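Local coordinates for protein post-proline cleaving enzyme (Rickettsia typhi, PDB 4HVT) that probably acts as a serine-type oligopeptidase of the prolyl oligopeptidase family, cleaving peptides after proline, at residues I78-V83 with Q139-Y144; G95-T100 with Y144-S149; T100-Y105 with E407-I412; P190-I193 with T197-F200. One frame throughout, in Å; residues are numbered along the deposited sequence. Where two conformers were deposited one is given.

Contact 1: residues I78-V83 with Q139-Y144; sequences IRKGYV and QNPNRY
R79 and Y144 reach each other from opposite directions, and in R79 the first torsion sets CG beside the backbone N (chi1 -67°); Y144 has the same setting. A bend at chi3 then turns the R79 guanidinium so that one edge meets the phenol. NE and NH2 both point at the same oxygen. R79 NE lies 3.3 Å from Y144 OH and R79 NH2 lies 3.4 Å from it. Both are weak hydrogen bonds, with moderately bent N-H...O angles near 150°. The oxygen sits in the guanidinium plane, while the ring plane is turned 62° against it. R79 NH2 also comes 3.4 Å from Y144 CE2, obliquely to the ring.

The second touch is apolar. The long chain of K80 crosses P141 at about a right angle, with K80 CE 4.0 Å from P141 CB. K80 and P141 sit on tight turns, and R79 begins the first of them. R79 to Y82 is a type I' turn joining strands 77-79 and 82-87. N140 to R143 is a type I turn leading into strand 143-150, and N140 OD1 accepts from N142 N as an Asx turn. The contact therefore joins a hairpin tip of one propeller sheet to the next sheet.

R79 has other partners: NH1 bonds to Y404 OH, and the group makes a cation-pi contact with Y84. The Y144 bonds are thus only part of its hold. Two weak donors on one oxygen may help to limit the swing of the buried phenol, and the nearby positive charge may polarise its hydroxyl.

Contact 2: residues G95-T100 with Y144-S149; sequences GLWRRT and YLISMS
W97 directs its six-membered ring at two side chains of strand 143-150, Y144 and I146. CG of W97 is anti to the backbone N (chi1 -178°), which extends the indole from strand 96-101 toward strand 143-150 of the next sheet. Its outer corner does the touching. W97 CH2 stands over the centre of the Y144 ring, 3.9 Å above the plane, and lies 4.0 Å from Y144 CD2. This is a T-shaped (edge-to-face) pair: the edge of W97 meets the face of Y144, the planes are 73° apart and the ring centroids lie 5.3 Å apart.

I146 meets the adjacent corner of the indole. Its CG1 is set beside the backbone N, and a second bend (chi2 -64°) leaves CD1 as the contacting atom. I146 CD1 is 3.9 Å from W97 CZ3 and approaches the ring obliquely.

All three residues are buried, and the contact is purely apolar. W97 also meets W161 edge to face and lies near the Y131 ring, while I146 packs on V134 and I116. The backbones stay well apart, with the CA atoms of W97 and I146 10.4 Å from each other. Side chains thus fill the space between two antiparallel sheets, as between adjacent blades of a beta-propeller.

Contact 3: residues T100-Y105 with E407-I412; sequences TLVDNY and EEEALI
Y105 and L411 make the apolar part of this contact. They come from opposite directions. Chi1 near 180° (-173°) swings the ring of Y105 away from its own N and out from the turn 102-105 toward strand 410-415. Y105 CE2 lies 4.0 Å from L411 CD1. The methyl meets the ring obliquely, and both residues are buried.

The second touch is looser and joins unlike groups. V102 CG1 is 4.4 Å from E409 OE1, so a methyl lies beside a carboxylate oxygen in simple packing.

Polar bonds work within the turn and beyond it. N104 N bonds to L101 O at 2.9 Å, and Y105 N bonds to V102 O at 3.1 Å. These help place V102 and Y105. The hydroxyl of Y105 bonds to P74 O, which helps hold the far end of the ring; R436 makes a cation-pi contact with the ring.

Residues 100-101 end strand 96-101, and a short, weakly bonded helical turn at about 102-105 follows. Y105 and V102 also pack on V83 of strand 82-87. L411 and Y105 both touch I423 of strand 422-426. The turn is thus wedged between the sheet from strand 77-79 to strand 113-117 and the sheet from strand 398-402 to strand 432-436.

Contact 4: residues P190-I193 with T197-F200; sequences PTWI and TIIF
Strands 190-192 and 197-200 run antiparallel, the axes of these short segments 4.6 Å apart at closest approach and their directions 146° apart, with T191 and I199 as a hydrogen-bonded pair: T191 N to I199 O and I199 N to T191 O are both 2.9 Å and nearly straight. I193 N donates to T197 O at 2.8 Å, next to the connection and tilted from the carbonyl plane.

P190, W192, I198 and F200 lie on one face of the sheet, where W192 and I198 form a non-hydrogen-bonded pair. I198 CG2 stands 3.8 Å above the W192 ring plane, offset toward the rim, with W192 CE3 the nearest ring atom. I198 CG1 sits between the backbone N and the carbonyl carbon (chi1 66°), which leaves CG2 beside the backbone N and next to the indole. The other branch ends with I198 CD1 4.2 Å from P190 CB. W192 NE1 bonds to S135 O, which helps fix the indole.

On the other face, T191 CB meets I199 CG2 at 3.8 Å. I193, where the chain turns a corner, packs beside I199; in one of its two conformers its CD1 lies 3.6 Å from I199 CG2. I193 CB packs against T197 CB.

P190, W192 and I198 touch L145 of strand 143-150, while T191 and I193 reach I258 of strand 257-263. The arrangement is a beta hairpin at the edge of a four-stranded antiparallel sheet, consistent with a propeller blade packed between two others.

All four contacts lie in the beta-propeller. Contacts 1 and 2 share Y144 and both join the first sheet, from strand 77-79 to strand 113-117, to strand 143-150 of the second; their centres are about 12 Å apart. Contact 3 shares T100 with contact 2 and reaches strand 410-415, about 300 residues later. It closes the ring between the first and last sheets, with K80 N of contact 1 hydrogen-bonded to E407 OE2 of contact 3. Contact 4 lies within the third sheet. It follows contacts 1 and 2 in the chain and touches both, through W192 on R143 and L145. Contacts 3 and 4 have centres about 27 Å apart and do not touch.

Contact 1: residues I78-V83 with Q139-Y144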
loop_
_atom_site.group_PDB
_atom_site.type_symbol
_atom_site.label_atom_id
_atom_site.label_comp_id
_atom_site.label_asym_id
_atom_site.label_seq_id
_atom_site.Cartn_x
_atom_site.Cartn_y
_atom_site.Cartn_z
ATOM N N ILE A 78 11.361 7.413 15.930
ATOM C CA ILE A 78 11.859 7.725 17.243
ATOM C C ILE A 78 10.815 7.425 18.329
ATOM O O ILE A 78 9.676 7.923 18.273
ATOM C CB ILE A 78 12.201 9.209 17.363
ATOM C CG1 ILE A 78 13.404 9.524 16.406
ATOM C CG2 ILE A 78 12.497 9.591 18.818
ATOM C CD1 ILE A 78 13.766 10.994 16.217
ATOM N N ARG A 79 11.239 6.635 19.301
ATOM C CA ARG A 79 10.548 6.465 20.571
ATOM C C ARG A 79 11.524 6.469 21.743
ATOM O O ARG A 79 12.514 5.723 21.763
ATOM C CB ARG A 79 9.724 5.154 20.594
ATOM C CG ARG A 79 8.532 5.088 19.657
ATOM C CD ARG A 79 7.594 3.948 20.032
ATOM N NE ARG A 79 8.268 2.664 19.901
ATOM C CZ ARG A 79 8.500 2.072 18.724
ATOM N NH1 ARG A 79 8.141 2.632 17.583
ATOM N NH2 ARG A 79 9.119 0.913 18.685
ATOM N N LYS A 80 11.260 7.355 22.701
ATOM C CA LYS A 80 11.966 7.440 23.981
ATOM C C LYS A 80 13.485 7.356 23.828
ATOM O O LYS A 80 14.154 6.549 24.455
ATOM C CB LYS A 80 11.425 6.419 24.978
ATOM C CG LYS A 80 9.928 6.606 25.255
ATOM C CD LYS A 80 9.433 5.676 26.339
ATOM C CE LYS A 80 7.922 5.822 26.581
ATOM N NZ LYS A 80 7.127 5.633 25.343
ATOM N N GLY A 81 13.992 8.194 22.925
ATOM C CA GLY A 81 15.452 8.404 22.763
ATOM C C GLY A 81 16.146 7.432 21.829
ATOM O O GLY A 81 17.381 7.453 21.697
ATOM N N TYR A 82 15.374 6.537 21.218
ATOM C CA TYR A 82 15.906 5.544 20.274
ATOM C C TYR A 82 15.208 5.659 18.942
ATOM O O TYR A 82 14.022 5.977 18.875
ATOM C CB TYR A 82 15.663 4.109 20.810
ATOM C CG TYR A 82 16.531 3.703 21.927
ATOM C CD1 TYR A 82 16.207 4.045 23.217
ATOM C CD2 TYR A 82 17.684 2.962 21.717
ATOM C CE1 TYR A 82 17.009 3.690 24.275
ATOM C CE2 TYR A 82 18.492 2.583 22.782
ATOM C CZ TYR A 82 18.141 2.957 24.053
ATOM O OH TYR A 82 18.939 2.602 25.124
ATOM N N VAL A 83 15.919 5.302 17.876
ATOM C CA VAL A 83 15.357 5.097 16.579
ATOM C C VAL A 83 15.257 3.623 16.340
ATOM O O VAL A 83 16.224 2.873 16.539
ATOM C CB VAL A 83 16.257 5.671 15.443
ATOM C CG1 VAL A 83 15.651 5.380 14.096
ATOM C CG2 VAL A 83 16.448 7.166 15.695
ATOM N N GLN A 139 0.871 1.964 29.180
ATOM C CA GLN A 139 0.902 1.806 30.630
ATOM C C GLN A 139 2.197 1.080 31.065
ATOM O O GLN A 139 2.713 1.317 32.143
ATOM C CB GLN A 139 -0.331 1.053 31.101
ATOM C CG GLN A 139 -1.683 1.757 30.849
ATOM C CD GLN A 139 -2.196 1.839 29.389
ATOM O OE1 GLN A 139 -2.876 2.823 29.089
ATOM N NE2 GLN A 139 -1.950 0.819 28.497
ATOM N N ASN A 140 2.749 0.251 30.196
ATOM C CA ASN A 140 4.036 -0.369 30.385
ATOM C C ASN A 140 4.783 -0.437 29.065
ATOM O O ASN A 140 4.675 -1.423 28.336
ATOM C CB ASN A 140 3.925 -1.770 30.966
ATOM C CG ASN A 140 5.301 -2.394 31.193
ATOM O OD1 ASN A 140 6.325 -1.797 30.850
ATOM N ND2 ASN A 140 5.314 -3.627 31.638
ATOM N N PRO A 141 5.591 0.596 28.764
ATOM C CA PRO A 141 6.185 0.699 27.420
ATOM C C PRO A 141 7.260 -0.300 27.120
ATOM O O PRO A 141 7.757 -0.294 26.005
ATOM C CB PRO A 141 6.746 2.134 27.380
ATOM C CG PRO A 141 6.874 2.521 28.798
ATOM C CD PRO A 141 5.781 1.829 29.532
ATOM N N ASN A 142 7.631 -1.137 28.065
ATOM C CA ASN A 142 8.468 -2.297 27.745
ATOM C C ASN A 142 7.703 -3.390 26.969
ATOM O O ASN A 142 8.308 -4.286 26.402
ATOM C CB ASN A 142 9.056 -2.914 28.989
ATOM C CG ASN A 142 10.186 -2.085 29.579
ATOM O OD1 ASN A 142 10.842 -1.301 28.880
ATOM N ND2 ASN A 142 10.408 -2.254 30.872
ATOM N N ARG A 143 6.386 -3.330 26.976
ATOM C CA ARG A 143 5.611 -4.412 26.356
ATOM C C ARG A 143 5.181 -3.998 24.965
ATOM O O ARG A 143 4.672 -2.899 24.769
ATOM C CB ARG A 143 4.374 -4.818 27.225
ATOM C CG ARG A 143 4.691 -5.584 28.489
ATOM C CD ARG A 143 5.343 -6.924 28.205
ATOM N NE ARG A 143 5.814 -7.558 29.431
ATOM C CZ ARG A 143 5.107 -8.346 30.236
ATOM N NH1 ARG A 143 3.850 -8.635 29.989
ATOM N NH2 ARG A 143 5.675 -8.819 31.336
ATOM N N TYR A 144 5.382 -4.906 23.997
ATOM C CA TYR A 144 4.983 -4.731 22.612
ATOM C C TYR A 144 4.166 -5.922 22.178
ATOM O O TYR A 144 4.397 -7.017 22.653
ATOM C CB TYR A 144 6.214 -4.649 21.686
ATOM C CG TYR A 144 6.990 -3.361 21.769
ATOM C CD1 TYR A 144 7.897 -3.155 22.803
ATOM C CD2 TYR A 144 6.821 -2.352 20.827
ATOM C CE1 TYR A 144 8.632 -1.985 22.884
ATOM C CE2 TYR A 144 7.570 -1.183 20.896
ATOM C CZ TYR A 144 8.463 -1.003 21.916
ATOM O OH TYR A 144 9.157 0.192 21.969
#

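Contact 2: residues G95-T100 with Y144-S149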
loop_
_atom_site.group_PDB
_atom_site.type_symbol
_atom_site.label_atom_id
_atom_site.label_comp_id
_atom_site.label_asym_id
_atom_site.label_seq_id
_atom_site.Cartn_x
_atom_site.Cartn_y
_atom_site.Cartn_z
ATOM N N GLY A 95 14.608 -10.627 8.148
ATOM C CA GLY A 95 14.895 -9.306 8.716
ATOM C C GLY A 95 15.108 -9.203 10.220
ATOM O O GLY A 95 14.786 -10.123 10.989
ATOM N N LEU A 96 15.615 -8.034 10.617
ATOM C CA LEU A 96 15.954 -7.691 11.971
ATOM C C LEU A 96 15.167 -6.467 12.383
ATOM O O LEU A 96 15.252 -5.425 11.740
ATOM C CB LEU A 96 17.436 -7.294 12.053
ATOM C CG LEU A 96 18.453 -8.366 11.671
ATOM C CD1 LEU A 96 19.860 -7.781 11.710
ATOM C CD2 LEU A 96 18.331 -9.612 12.529
ATOM N N TRP A 97 14.427 -6.574 13.480
ATOM C CA TRP A 97 13.904 -5.399 14.153
ATOM C C TRP A 97 14.927 -4.941 15.198
ATOM O O TRP A 97 15.399 -5.726 16.020
ATOM C CB TRP A 97 12.547 -5.704 14.765
ATOM C CG TRP A 97 11.860 -4.544 15.461
ATOM C CD1 TRP A 97 11.532 -3.338 14.928
ATOM C CD2 TRP A 97 11.321 -4.558 16.794
ATOM N NE1 TRP A 97 10.891 -2.553 15.879
ATOM C CE2 TRP A 97 10.707 -3.300 17.013
ATOM C CE3 TRP A 97 11.299 -5.523 17.830
ATOM C CZ2 TRP A 97 10.113 -2.957 18.236
ATOM C CZ3 TRP A 97 10.708 -5.194 19.027
ATOM C CH2 TRP A 97 10.091 -3.925 19.219
ATOM N N ARG A 98 15.336 -3.677 15.066
ATOM C CA ARG A 98 16.519 -3.176 15.778
ATOM C C ARG A 98 16.405 -1.686 16.130
ATOM O O ARG A 98 15.476 -0.980 15.684
ATOM C CB ARG A 98 17.784 -3.490 14.978
ATOM C CG ARG A 98 17.829 -2.821 13.654
ATOM C CD ARG A 98 19.064 -3.238 12.824
ATOM N NE ARG A 98 19.142 -2.290 11.762
ATOM C CZ ARG A 98 20.176 -2.143 10.935
ATOM N NH1 ARG A 98 21.233 -2.938 11.035
ATOM N NH2 ARG A 98 20.121 -1.216 9.989
ATOM N N ARG A 99 17.248 -1.266 17.059
ATOM C CA ARG A 99 17.224 0.119 17.505
ATOM C C ARG A 99 18.602 0.685 17.831
ATOM O O ARG A 99 19.564 -0.045 18.138
ATOM C CB ARG A 99 16.298 0.286 18.718
ATOM C CG ARG A 99 16.828 -0.337 19.970
ATOM C CD ARG A 99 15.910 -0.087 21.149
ATOM N NE ARG A 99 16.560 -0.460 22.385
ATOM C CZ ARG A 99 16.121 -0.066 23.574
ATOM N NH1 ARG A 99 15.022 0.653 23.647
ATOM N NH2 ARG A 99 16.775 -0.398 24.661
ATOM N N THR A 100 18.660 2.009 17.808
ATOM C CA THR A 100 19.877 2.722 18.211
ATOM C C THR A 100 19.521 4.059 18.833
ATOM O O THR A 100 18.506 4.706 18.486
ATOM C CB THR A 100 20.838 2.915 17.015
ATOM O OG1 THR A 100 22.173 3.143 17.476
ATOM C CG2 THR A 100 20.434 4.062 16.161
ATOM N N TYR A 144 5.382 -4.906 23.997
ATOM C CA TYR A 144 4.983 -4.731 22.612
ATOM C C TYR A 144 4.166 -5.922 22.178
ATOM O O TYR A 144 4.397 -7.017 22.653
ATOM C CB TYR A 144 6.214 -4.649 21.686
ATOM C CG TYR A 144 6.990 -3.361 21.769
ATOM C CD1 TYR A 144 7.897 -3.155 22.803
ATOM C CD2 TYR A 144 6.821 -2.352 20.827
ATOM C CE1 TYR A 144 8.632 -1.985 22.884
ATOM C CE2 TYR A 144 7.570 -1.183 20.896
ATOM C CZ TYR A 144 8.463 -1.003 21.916
ATOM O OH TYR A 144 9.157 0.192 21.969
ATOM N N LEU A 145 3.176 -5.710 21.322
ATOM C CA LEU A 145 2.535 -6.814 20.599
ATOM C C LEU A 145 3.167 -6.837 19.224
ATOM O O LEU A 145 3.092 -5.848 18.507
ATOM C CB LEU A 145 1.022 -6.582 20.503
ATOM C CG LEU A 145 0.400 -6.534 21.882
ATOM C CD1 LEU A 145 -0.971 -5.866 21.794
ATOM C CD2 LEU A 145 0.313 -7.890 22.571
ATOM N N ILE A 146 3.831 -7.932 18.879
ATOM C CA ILE A 146 4.511 -8.045 17.602
ATOM C C ILE A 146 3.606 -8.753 16.621
ATOM O O ILE A 146 3.335 -9.918 16.823
ATOM C CB ILE A 146 5.864 -8.819 17.695
ATOM C CG1 ILE A 146 6.719 -8.367 18.892
ATOM C CG2 ILE A 146 6.610 -8.748 16.380
ATOM C CD1 ILE A 146 7.190 -6.949 18.839
ATOM N N SER A 147 3.167 -8.056 15.567
ATOM C CA SER A 147 2.383 -8.660 14.484
ATOM C C SER A 147 3.251 -9.410 13.498
ATOM O O SER A 147 4.349 -8.951 13.141
ATOM C CB SER A 147 1.582 -7.610 13.745
ATOM O OG SER A 147 0.557 -7.079 14.583
ATOM N N MET A 148 2.748 -10.561 13.079
ATOM C CA MET A 148 3.483 -11.517 12.250
ATOM C C MET A 148 2.531 -12.266 11.331
ATOM O O MET A 148 1.339 -12.424 11.627
ATOM C CB MET A 148 4.233 -12.540 13.111
ATOM C CG MET A 148 5.334 -11.941 13.939
ATOM S SD MET A 148 6.039 -13.193 15.048
ATOM C CE MET A 148 4.881 -13.321 16.293
ATOM N N SER A 149 3.060 -12.730 10.210
ATOM C CA SER A 149 2.308 -13.619 9.330
ATOM C C SER A 149 3.219 -14.737 8.854
ATOM O O SER A 149 4.452 -14.626 8.872
ATOM C CB SER A 149 1.778 -12.837 8.129
ATOM O OG SER A 149 2.855 -12.271 7.360
#

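Contact 3: residues T100-Y105 with E407-I412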
loop_
_atom_site.group_PDB
_atom_site.type_symbol
_atom_site.label_atom_id
_atom_site.label_comp_id
_atom_site.label_asym_id
_atom_site.label_seq_id
_atom_site.Cartn_x
_atom_site.Cartn_y
_atom_site.Cartn_z
ATOM N N THR A 100 18.660 2.009 17.808
ATOM C CA THR A 100 19.877 2.722 18.211
ATOM C C THR A 100 19.521 4.059 18.833
ATOM O O THR A 100 18.506 4.706 18.486
ATOM C CB THR A 100 20.838 2.915 17.015
ATOM O OG1 THR A 100 22.173 3.143 17.476
ATOM C CG2 THR A 100 20.434 4.062 16.161
ATOM N N LEU A 101 20.358 4.514 19.756
ATOM C CA LEU A 101 20.175 5.841 20.324
ATOM C C LEU A 101 20.109 6.903 19.206
ATOM O O LEU A 101 20.847 6.830 18.224
ATOM C CB LEU A 101 21.335 6.137 21.268
ATOM C CG LEU A 101 21.354 5.261 22.545
ATOM C CD1 LEU A 101 22.668 5.334 23.282
ATOM C CD2 LEU A 101 20.226 5.731 23.450
ATOM N N VAL A 102 19.237 7.894 19.382
ATOM C CA VAL A 102 19.020 8.914 18.409
ATOM C C VAL A 102 20.377 9.594 18.124
ATOM O O VAL A 102 20.668 9.924 16.974
ATOM C CB VAL A 102 17.963 9.981 18.849
ATOM C CG1 VAL A 102 17.934 11.126 17.862
ATOM C CG2 VAL A 102 16.562 9.417 18.913
ATOM N N ASP A 103 21.201 9.794 19.154
ATOM C CA ASP A 103 22.521 10.408 18.909
ATOM C C ASP A 103 23.417 9.603 17.940
ATOM O O ASP A 103 24.278 10.184 17.271
ATOM C CB ASP A 103 23.284 10.633 20.206
ATOM C CG ASP A 103 22.880 11.917 20.928
ATOM O OD1 ASP A 103 21.828 12.506 20.636
ATOM O OD2 ASP A 103 23.651 12.357 21.813
ATOM N N ASN A 104 23.278 8.292 17.908
ATOM C CA ASN A 104 24.049 7.442 17.009
ATOM C C ASN A 104 23.531 7.434 15.588
ATOM O O ASN A 104 24.239 7.039 14.686
ATOM C CB ASN A 104 24.047 5.983 17.472
ATOM C CG ASN A 104 24.748 5.788 18.785
ATOM O OD1 ASN A 104 25.654 6.530 19.126
ATOM N ND2 ASN A 104 24.320 4.782 19.536
ATOM N N TYR A 105 22.264 7.810 15.425
ATOM C CA TYR A 105 21.569 7.642 14.127
ATOM C C TYR A 105 22.156 8.558 13.077
ATOM O O TYR A 105 22.002 8.306 11.883
ATOM C CB TYR A 105 20.050 7.872 14.290
ATOM C CG TYR A 105 19.243 7.565 13.080
ATOM C CD1 TYR A 105 19.164 6.239 12.573
ATOM C CD2 TYR A 105 18.471 8.529 12.502
ATOM C CE1 TYR A 105 18.358 5.958 11.496
ATOM C CE2 TYR A 105 17.634 8.251 11.434
ATOM C CZ TYR A 105 17.592 6.958 10.942
ATOM O OH TYR A 105 16.716 6.701 9.911
ATOM N N GLU A 407 5.919 12.228 21.458
ATOM C CA GLU A 407 7.291 12.646 21.197
ATOM C C GLU A 407 7.340 14.085 20.640
ATOM O O GLU A 407 6.602 14.448 19.707
ATOM C CB GLU A 407 7.930 11.680 20.170
ATOM C CG GLU A 407 8.100 10.262 20.673
ATOM C CD GLU A 407 9.168 10.116 21.745
ATOM O OE1 GLU A 407 10.081 10.975 21.855
ATOM O OE2 GLU A 407 9.091 9.124 22.481
ATOM N N GLU A 408 8.252 14.904 21.172
ATOM C CA GLU A 408 8.554 16.216 20.585
ATOM C C GLU A 408 9.279 16.133 19.222
ATOM O O GLU A 408 9.038 16.964 18.397
ATOM C CB GLU A 408 9.442 17.035 21.538
ATOM C CG GLU A 408 8.625 17.434 22.763
ATOM C CD GLU A 408 9.408 18.092 23.859
ATOM O OE1 GLU A 408 10.613 17.792 24.001
ATOM O OE2 GLU A 408 8.789 18.901 24.596
ATOM N N GLU A 409 10.152 15.147 19.053
ATOM C CA GLU A 409 10.951 14.975 17.847
ATOM C C GLU A 409 10.334 13.950 16.900
ATOM O O GLU A 409 9.587 13.067 17.287
ATOM C CB GLU A 409 12.378 14.562 18.188
ATOM C CG GLU A 409 13.107 15.637 18.978
ATOM C CD GLU A 409 14.594 15.307 19.243
ATOM O OE1 GLU A 409 15.009 14.127 19.298
ATOM O OE2 GLU A 409 15.355 16.265 19.435
ATOM N N ALA A 410 10.699 14.060 15.636
ATOM C CA ALA A 410 10.112 13.254 14.563
ATOM C C ALA A 410 11.164 13.109 13.449
ATOM O O ALA A 410 12.096 13.904 13.389
ATOM C CB ALA A 410 8.862 13.932 14.004
ATOM N N LEU A 411 10.995 12.112 12.611
ATOM C CA LEU A 411 11.843 11.914 11.427
ATOM C C LEU A 411 11.073 12.172 10.166
ATOM O O LEU A 411 9.980 11.596 9.954
ATOM C CB LEU A 411 12.483 10.544 11.387
ATOM C CG LEU A 411 13.467 10.277 12.544
ATOM C CD1 LEU A 411 13.828 8.816 12.623
ATOM C CD2 LEU A 411 14.725 11.148 12.417
ATOM N N ILE A 412 11.637 13.026 9.327
ATOM C CA ILE A 412 10.996 13.500 8.093
ATOM C C ILE A 412 11.834 12.963 6.937
ATOM O O ILE A 412 13.062 12.992 7.034
ATOM C CB ILE A 412 10.942 15.058 8.065
ATOM C CG1 ILE A 412 9.692 15.636 8.825
ATOM C CG2 ILE A 412 10.835 15.587 6.658
ATOM C CD1 ILE A 412 9.596 15.185 10.201
#

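Contact 4: residues P190-I193 with T197-F200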
loop_
_atom_site.group_PDB
_atom_site.type_symbol
_atom_site.label_atom_id
_atom_site.label_comp_id
_atom_site.label_asym_id
_atom_site.label_seq_id
_atom_site.Cartn_x
_atom_site.Cartn_y
_atom_site.Cartn_z
ATOM N N PRO A 190 -3.994 -6.168 17.074
ATOM C CA PRO A 190 -4.485 -5.860 18.439
ATOM C C PRO A 190 -4.208 -4.428 18.851
ATOM O O PRO A 190 -3.235 -3.805 18.378
ATOM C CB PRO A 190 -3.676 -6.802 19.310
ATOM C CG PRO A 190 -2.330 -6.880 18.574
ATOM C CD PRO A 190 -2.704 -6.857 17.112
ATOM N N THR A 191 -5.058 -3.945 19.768
ATOM C CA THR A 191 -4.970 -2.642 20.372
ATOM C C THR A 191 -4.928 -2.817 21.900
ATOM O O THR A 191 -5.719 -3.508 22.471
ATOM C CB THR A 191 -6.155 -1.757 19.950
ATOM O OG1 THR A 191 -6.054 -1.520 18.540
ATOM C CG2 THR A 191 -6.140 -0.387 20.684
ATOM N N TRP A 192 -3.929 -2.182 22.545
ATOM C CA TRP A 192 -3.897 -2.220 23.999
ATOM C C TRP A 192 -5.042 -1.387 24.631
ATOM O O TRP A 192 -5.311 -0.267 24.177
ATOM C CB TRP A 192 -2.576 -1.688 24.539
ATOM C CG TRP A 192 -1.372 -2.485 24.271
ATOM C CD1 TRP A 192 -0.526 -2.324 23.225
ATOM C CD2 TRP A 192 -0.845 -3.560 25.045
ATOM N NE1 TRP A 192 0.522 -3.177 23.309
ATOM C CE2 TRP A 192 0.333 -3.993 24.397
ATOM C CE3 TRP A 192 -1.260 -4.236 26.190
ATOM C CZ2 TRP A 192 1.104 -5.016 24.873
ATOM C CZ3 TRP A 192 -0.475 -5.268 26.667
ATOM C CH2 TRP A 192 0.714 -5.626 26.008
ATOM N N ILE A 193 -5.700 -1.919 25.662
ATOM C CA ILE A 193 -6.732 -1.237 26.485
ATOM C C ILE A 193 -5.982 -0.716 27.760
ATOM O O ILE A 193 -6.113 0.481 28.211
ATOM C CB ILE A 193 -7.920 -2.240 26.806
ATOM C CG1 ILE A 193 -8.782 -2.627 25.580
ATOM C CG2 ILE A 193 -8.901 -1.745 27.858
ATOM C CD1 ILE A 193 -9.337 -1.474 24.770
ATOM N N THR A 197 -4.989 -5.872 29.183
ATOM C CA THR A 197 -6.197 -6.043 28.405
ATOM C C THR A 197 -5.981 -5.564 26.989
ATOM O O THR A 197 -5.356 -4.505 26.775
ATOM C CB THR A 197 -7.333 -5.195 29.008
ATOM O OG1 THR A 197 -7.380 -5.397 30.424
ATOM C CG2 THR A 197 -8.669 -5.593 28.417
ATOM N N ILE A 198 -6.383 -6.369 26.029
ATOM C CA ILE A 198 -6.355 -5.940 24.619
ATOM C C ILE A 198 -7.726 -6.099 23.965
ATOM O O ILE A 198 -8.603 -6.860 24.442
ATOM C CB ILE A 198 -5.260 -6.716 23.792
ATOM C CG1 ILE A 198 -5.600 -8.211 23.684
ATOM C CG2 ILE A 198 -3.892 -6.540 24.448
ATOM C CD1 ILE A 198 -4.800 -9.021 22.669
ATOM N N ILE A 199 -7.913 -5.387 22.868
ATOM C CA ILE A 199 -9.058 -5.607 22.009
ATOM C C ILE A 199 -8.540 -5.950 20.605
ATOM O O ILE A 199 -7.545 -5.429 20.131
ATOM C CB ILE A 199 -9.989 -4.362 22.025
ATOM C CG1 ILE A 199 -11.225 -4.610 21.191
ATOM C CG2 ILE A 199 -9.300 -3.092 21.535
ATOM C CD1 ILE A 199 -12.241 -3.500 21.356
ATOM N N PHE A 200 -9.218 -6.833 19.898
ATOM C CA PHE A 200 -8.764 -7.210 18.560
ATOM C C PHE A 200 -9.864 -7.863 17.738
ATOM O O PHE A 200 -10.835 -8.371 18.301
ATOM C CB PHE A 200 -7.478 -8.043 18.592
ATOM C CG PHE A 200 -7.548 -9.406 19.206
ATOM C CD1 PHE A 200 -7.958 -9.641 20.531
ATOM C CD2 PHE A 200 -7.041 -10.504 18.493
ATOM C CE1 PHE A 200 -7.971 -10.932 21.093
ATOM C CE2 PHE A 200 -6.971 -11.768 19.074
ATOM C CZ PHE A 200 -7.478 -12.006 20.341
#